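Local coordinates for protein putative mandelate racemase/muconate lactonizing enzyme (Bordetella bronchiseptica, PDB 3DDM) that probably belongs to the mandelate racemase/muconate lactonizing enzyme family of the enolase superfamily, in which an N-terminal capping domain packs against a modified TIM barrel, at residues Arg38-Val43 with Leu310-Gly315; Gly315-Ala320 with Leu368-Asp373. The protein carries 1 engineered substitution. All coordinates share one frame; numbering follows the deposited sequence.

Contact 1. Residues Arg38-Val43 with Leu310-Gly315; sequences RPAVLV and LGAGIG
Leu42 and Ile314 show how a capping domain settles on a barrel: their side chains cross at a slant, and one branch of the leucine makes the contact. Leu42 CD2 comes to 3.6 Å from Ile314 CG1. Leu42 leaves the strand at an angle to the loop, and CG, set beside the backbone N at chi1 -56°, carries the methyl across. Two residues back along the strand the meeting is simpler, for Ala40 and Ala312 point at each other and their CB methyls stand 3.9 Å apart. At the Arg38 end the contact turns polar but weakens. Leu310 O lies oblique to the guanidinium, 3.8 Å from Arg38 NH1, too far for a hydrogen bond, while the same NH1 forms a salt bridge with Asp338. The two segments run in broadly the same direction, 32° apart end to end. Strand 37-46 is the middle strand of the N-terminal antiparallel sheet, and 310-315 leads from barrel strand 304-309 into helix 313-325. Glu56, on the adjoining strand 52-56, accepts hydrogen bonds from Ala312 N, at the N-cap position, and from Gly315 N. The direct contact is thus mainly apolar, while Arg38 and the start of the helix turn to carboxylates outside it, Asp338 and Glu56; the helix N-terminus probably favours the negative charge of Glu56.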
ATOM      1  N   ARG A  38      20.366   4.333   6.221  1.00 55.96           N
ATOM      2  CA  ARG A  38      19.337   5.364   6.227  1.00 52.14           C
ATOM      3  C   ARG A  38      19.025   5.725   4.780  1.00 48.64           C
ATOM      4  O   ARG A  38      19.896   6.188   4.050  1.00 47.15           O
ATOM      5  CB  ARG A  38      19.846   6.592   6.979  1.00 53.78           C
ATOM      6  CG  ARG A  38      20.457   6.257   8.340  1.00 58.52           C
ATOM      7  CD  ARG A  38      19.645   6.822   9.494  1.00 62.05           C
ATOM      8  NE  ARG A  38      18.280   6.310   9.506  1.00 63.99           N
ATOM      9  CZ  ARG A  38      17.253   6.939  10.068  1.00 66.46           C
ATOM     10  NH1 ARG A  38      17.429   8.109  10.668  1.00 65.29           N
ATOM     11  NH2 ARG A  38      16.043   6.396  10.024  1.00 70.28           N
ATOM     12  N   PRO A  39      17.775   5.504   4.342  1.00 45.86           N
ATOM     13  CA  PRO A  39      17.364   5.807   2.970  1.00 43.91           C
ATOM     14  C   PRO A  39      16.773   7.199   2.823  1.00 41.37           C
ATOM     15  O   PRO A  39      16.456   7.852   3.804  1.00 41.85           O
ATOM     16  CB  PRO A  39      16.334   4.727   2.691  1.00 43.46           C
ATOM     17  CG  PRO A  39      15.605   4.676   3.996  1.00 44.74           C
ATOM     18  CD  PRO A  39      16.718   4.753   5.044  1.00 45.01           C
ATOM     19  N   ALA A  40      16.622   7.646   1.585  1.00 40.21           N
ATOM     20  CA  ALA A  40      16.044   8.956   1.314  1.00 39.02           C
ATOM     21  C   ALA A  40      15.668   9.099  -0.163  1.00 39.02           C
ATOM     22  O   ALA A  40      16.317   8.529  -1.042  1.00 38.69           O
ATOM     23  CB  ALA A  40      17.019  10.044   1.705  1.00 34.87           C
ATOM     24  N   VAL A  41      14.598   9.838  -0.431  1.00 39.23           N
ATOM     25  CA  VAL A  41      14.172  10.080  -1.805  1.00 38.51           C
ATOM     26  C   VAL A  41      13.877  11.564  -1.922  1.00 39.51           C
ATOM     27  O   VAL A  41      12.913  12.065  -1.342  1.00 38.77           O
ATOM     28  CB  VAL A  41      12.903   9.285  -2.185  1.00 37.44           C
ATOM     29  CG1 VAL A  41      12.487   9.630  -3.602  1.00 36.80           C
ATOM     30  CG2 VAL A  41      13.167   7.804  -2.091  1.00 37.08           C
ATOM     31  N   LEU A  42      14.732  12.272  -2.649  1.00 40.86           N
ATOM     32  CA  LEU A  42      14.555  13.704  -2.848  1.00 42.14           C
ATOM     33  C   LEU A  42      13.966  13.917  -4.237  1.00 43.36           C
ATOM     34  O   LEU A  42      14.327  13.226  -5.192  1.00 45.16           O
ATOM     35  CB  LEU A  42      15.900  14.431  -2.716  1.00 40.70           C
ATOM     36  CG  LEU A  42      16.684  14.213  -1.407  1.00 42.14           C
ATOM     37  CD1 LEU A  42      17.969  15.046  -1.430  1.00 40.27           C
ATOM     38  CD2 LEU A  42      15.827  14.592  -0.204  1.00 40.03           C
ATOM     39  N   VAL A  43      13.035  14.853  -4.352  1.00 44.90           N
ATOM     40  CA  VAL A  43      12.429  15.121  -5.650  1.00 45.37           C
ATOM     41  C   VAL A  43      12.614  16.572  -6.035  1.00 44.80           C
ATOM     42  O   VAL A  43      12.586  17.462  -5.176  1.00 43.16           O
ATOM     43  CB  VAL A  43      10.924  14.774  -5.658  1.00 44.41           C
ATOM     44  CG1 VAL A  43      10.748  13.263  -5.659  1.00 45.86           C
ATOM     45  CG2 VAL A  43      10.245  15.374  -4.438  1.00 44.87           C
ATOM     46  N   LEU A 310      11.598  12.031  10.804  1.00 44.72           N
ATOM     47  CA  LEU A 310      12.756  11.184  11.055  1.00 44.18           C
ATOM     48  C   LEU A 310      13.462  10.776   9.751  1.00 43.47           C
ATOM     49  O   LEU A 310      14.216   9.803   9.705  1.00 43.49           O
ATOM     50  CB  LEU A 310      12.353   9.927  11.851  1.00 45.04           C
ATOM     51  CG  LEU A 310      11.552   9.958  13.171  1.00 45.56           C
ATOM     52  CD1 LEU A 310      11.957  11.152  14.040  1.00 45.84           C
ATOM     53  CD2 LEU A 310      10.069  10.025  12.856  1.00 47.04           C
ATOM     54  N   GLY A 311      13.224  11.527   8.685  1.00 42.69           N
ATOM     55  CA  GLY A 311      13.868  11.207   7.424  1.00 42.50           C
ATOM     56  C   GLY A 311      15.091  12.079   7.214  1.00 42.60           C
ATOM     57  O   GLY A 311      15.808  12.384   8.168  1.00 43.46           O
ATOM     58  N   ALA A 312      15.322  12.484   5.966  1.00 41.17           N
ATOM     59  CA  ALA A 312      16.463  13.322   5.618  1.00 38.52           C
ATOM     60  C   ALA A 312      16.173  14.797   5.893  1.00 38.96           C
ATOM     61  O   ALA A 312      15.074  15.155   6.321  1.00 39.56           O
ATOM     62  CB  ALA A 312      16.832  13.114   4.152  1.00 37.22           C
ATOM     63  N   GLY A 313      17.162  15.645   5.619  1.00 37.39           N
ATOM     64  CA  GLY A 313      17.036  17.069   5.872  1.00 36.86           C
ATOM     65  C   GLY A 313      15.946  17.863   5.172  1.00 36.75           C
ATOM     66  O   GLY A 313      15.312  18.726   5.794  1.00 36.83           O
ATOM     67  N   ILE A 314      15.724  17.596   3.891  1.00 35.42           N
ATOM     68  CA  ILE A 314      14.709  18.331   3.144  1.00 35.24           C
ATOM     69  C   ILE A 314      13.341  18.250   3.812  1.00 35.77           C
ATOM     70  O   ILE A 314      12.676  19.269   4.018  1.00 36.04           O
ATOM     71  CB  ILE A 314      14.607  17.807   1.692  1.00 35.51           C
ATOM     72  CG1 ILE A 314      15.941  18.032   0.973  1.00 38.12           C
ATOM     73  CG2 ILE A 314      13.507  18.538   0.935  1.00 34.20           C
ATOM     74  CD1 ILE A 314      16.334  19.491   0.852  1.00 36.88           C
ATOM     75  N   GLY A 315      12.929  17.035   4.160  1.00 35.57           N
ATOM     76  CA  GLY A 315      11.639  16.843   4.792  1.00 33.16           C
ATOM     77  C   GLY A 315      11.583  17.516   6.140  1.00 33.39           C
ATOM     78  O   GLY A 315      10.551  18.055   6.528  1.00 34.44           O
TER

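Contact 2. Residues Gly315-Ala320 with Leu368-Asp373; sequences GLQASA and LGVTPD
Gln317 reaches from helix 313-325 to the backbone of the loop at Leu368 and makes the single hydrogen bond between 315-320 and 368-373. Its NE2 donates to Leu368 O at 2.9 Å, with an N-H...O angle of 146°. The donor approaches almost in line with the carbonyl bond, and the oxygen lies close to the amide plane of the glutamine. A bend at chi2 (-84°) turns the amide toward the loop, and OE1 accepts a further bond from Ala351 N, so both ends of the amide are engaged and its rotation is probably fixed. Beside this polar link lies the close apolar part: Leu368 CD2 rests against Ala318, 3.6 Å from its CB and similarly near CA, the small alanine letting the leucine approach the helix backbone. Packing thins further along the loop. Val370, partly exposed, meets the aliphatic part of Gln317 at an angle, its CG1 4.2 Å from CG of Gln317, and beyond it the chain departs from the helix toward exposed Thr371 and Asp373. Helix 313-325 is one of the barrel's outer helices, and Leu316 and Ser319 touch strand 334-338. The loop in turn ties outward to the N-terminal domain: Leu368 N bonds to Asp126 of helix 110-131, and Pro372 touches Trp54 of strand 52-56.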
ATOM      1  N   GLY A 315      12.929  17.035   4.160  1.00 35.57           N
ATOM      2  CA  GLY A 315      11.639  16.843   4.792  1.00 33.16           C
ATOM      3  C   GLY A 315      11.583  17.516   6.140  1.00 33.39           C
ATOM      4  O   GLY A 315      10.551  18.055   6.528  1.00 34.44           O
ATOM      5  N   LEU A 316      12.694  17.478   6.865  1.00 34.39           N
ATOM      6  CA  LEU A 316      12.752  18.107   8.181  1.00 35.54           C
ATOM      7  C   LEU A 316      12.602  19.624   8.058  1.00 36.55           C
ATOM      8  O   LEU A 316      11.861  20.238   8.826  1.00 35.53           O
ATOM      9  CB  LEU A 316      14.075  17.778   8.890  1.00 34.26           C
ATOM     10  CG  LEU A 316      14.176  18.412  10.281  1.00 33.14           C
ATOM     11  CD1 LEU A 316      13.013  17.936  11.132  1.00 33.71           C
ATOM     12  CD2 LEU A 316      15.504  18.051  10.933  1.00 34.62           C
ATOM     13  N   GLN A 317      13.317  20.221   7.102  1.00 37.37           N
ATOM     14  CA  GLN A 317      13.238  21.661   6.886  1.00 39.10           C
ATOM     15  C   GLN A 317      11.797  22.013   6.513  1.00 40.87           C
ATOM     16  O   GLN A 317      11.249  23.009   6.995  1.00 42.93           O
ATOM     17  CB  GLN A 317      14.207  22.103   5.775  1.00 39.25           C
ATOM     18  CG  GLN A 317      15.713  22.049   6.157  1.00 39.85           C
ATOM     19  CD  GLN A 317      16.213  23.298   6.905  1.00 40.28           C
ATOM     20  OE1 GLN A 317      16.998  23.199   7.856  1.00 36.13           O
ATOM     21  NE2 GLN A 317      15.775  24.475   6.458  1.00 38.63           N
ATOM     22  N   ALA A 318      11.178  21.180   5.678  1.00 40.45           N
ATOM     23  CA  ALA A 318       9.799  21.409   5.256  1.00 40.30           C
ATOM     24  C   ALA A 318       8.867  21.439   6.461  1.00 40.65           C
ATOM     25  O   ALA A 318       7.926  22.235   6.507  1.00 41.94           O
ATOM     26  CB  ALA A 318       9.355  20.325   4.285  1.00 39.64           C
ATOM     27  N   SER A 319       9.134  20.572   7.434  1.00 40.02           N
ATOM     28  CA  SER A 319       8.316  20.507   8.644  1.00 40.18           C
ATOM     29  C   SER A 319       8.535  21.714   9.543  1.00 41.15           C
ATOM     30  O   SER A 319       7.591  22.217  10.160  1.00 42.11           O
ATOM     31  CB  SER A 319       8.623  19.229   9.423  1.00 38.42           C
ATOM     32  OG  SER A 319       8.373  18.096   8.610  1.00 39.17           O
ATOM     33  N   ALA A 320       9.779  22.179   9.622  1.00 41.84           N
ATOM     34  CA  ALA A 320      10.093  23.337  10.450  1.00 41.88           C
ATOM     35  C   ALA A 320       9.327  24.552   9.916  1.00 41.38           C
ATOM     36  O   ALA A 320       8.791  25.357  10.679  1.00 39.74           O
ATOM     37  CB  ALA A 320      11.589  23.603  10.437  1.00 41.10           C
ATOM     38  N   LEU A 368      12.565  26.322   1.204  1.00 46.84           N
ATOM     39  CA  LEU A 368      12.954  25.445   2.300  1.00 45.29           C
ATOM     40  C   LEU A 368      14.182  25.989   3.010  1.00 46.07           C
ATOM     41  O   LEU A 368      14.473  25.602   4.141  1.00 46.87           O
ATOM     42  CB  LEU A 368      13.261  24.054   1.761  1.00 43.04           C
ATOM     43  CG  LEU A 368      12.067  23.273   1.237  1.00 42.39           C
ATOM     44  CD1 LEU A 368      12.552  22.119   0.390  1.00 43.50           C
ATOM     45  CD2 LEU A 368      11.238  22.780   2.409  1.00 41.67           C
ATOM     46  N   GLY A 369      14.902  26.884   2.336  1.00 45.53           N
ATOM     47  CA  GLY A 369      16.104  27.451   2.914  1.00 43.35           C
ATOM     48  C   GLY A 369      17.323  26.591   2.609  1.00 43.62           C
ATOM     49  O   GLY A 369      18.393  26.794   3.186  1.00 43.16           O
ATOM     50  N   VAL A 370      17.170  25.630   1.705  1.00 43.47           N
ATOM     51  CA  VAL A 370      18.278  24.756   1.351  1.00 44.81           C
ATOM     52  C   VAL A 370      18.108  24.145  -0.031  1.00 46.94           C
ATOM     53  O   VAL A 370      16.988  23.934  -0.500  1.00 47.31           O
ATOM     54  CB  VAL A 370      18.412  23.602   2.357  1.00 45.06           C
ATOM     55  CG1 VAL A 370      17.162  22.737   2.310  1.00 45.98           C
ATOM     56  CG2 VAL A 370      19.636  22.771   2.046  1.00 43.35           C
ATOM     57  N   THR A 371      19.235  23.871  -0.680  1.00 47.20           N
ATOM     58  CA  THR A 371      19.243  23.237  -1.989  1.00 47.83           C
ATOM     59  C   THR A 371      20.202  22.063  -1.853  1.00 48.24           C
ATOM     60  O   THR A 371      21.362  22.232  -1.501  1.00 47.53           O
ATOM     61  CB  THR A 371      19.769  24.170  -3.093  1.00 48.45           C
ATOM     62  OG1 THR A 371      18.907  25.301  -3.219  1.00 50.91           O
ATOM     63  CG2 THR A 371      19.808  23.443  -4.420  1.00 49.99           C
ATOM     64  N   PRO A 372      19.728  20.851  -2.121  1.00 48.66           N
ATOM     65  CA  PRO A 372      20.647  19.724  -1.987  1.00 49.78           C
ATOM     66  C   PRO A 372      21.807  19.734  -2.978  1.00 51.68           C
ATOM     67  O   PRO A 372      21.719  20.312  -4.059  1.00 53.56           O
ATOM     68  CB  PRO A 372      19.733  18.521  -2.181  1.00 49.92           C
ATOM     69  CG  PRO A 372      18.690  19.052  -3.122  1.00 49.31           C
ATOM     70  CD  PRO A 372      18.393  20.407  -2.550  1.00 47.82           C
ATOM     71  N   ASP A 373      22.900  19.093  -2.588  1.00 52.90           N
ATOM     72  CA  ASP A 373      24.072  18.965  -3.442  1.00 52.49           C
ATOM     73  C   ASP A 373      24.136  17.471  -3.760  1.00 52.18           C
ATOM     74  O   ASP A 373      24.855  16.715  -3.107  1.00 48.94           O
ATOM     75  CB  ASP A 373      25.332  19.395  -2.690  1.00 54.64           C
ATOM     76  CG  ASP A 373      26.572  19.384  -3.568  1.00 55.61           C
ATOM     77  OD1 ASP A 373      26.508  18.852  -4.702  1.00 57.35           O
ATOM     78  OD2 ASP A 373      27.616  19.898  -3.117  1.00 55.96           O
TER

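Both contacts are largely buried and draw on helix 313-325, sharing Gly315, but they hold the helix to different partners. Contact 1 joins the N-terminal sheet to the start of the helix across the domain boundary; contact 2 joins the following turns to the loop 368-373, late in the chain, which also meets the N-terminal domain. Apolar touching dominates the first, whereas the second adds a direct side-chain-to-backbone hydrogen bond and runs out toward solvent at its far end. Their centres are about 10 Å apart, and Ile314 bridges them: its CD1 packs 3.7 Å from Val370 CG1, while Leu42 CD1 lies 4.0 Å from Pro372 CB, making one continuous apolar patch.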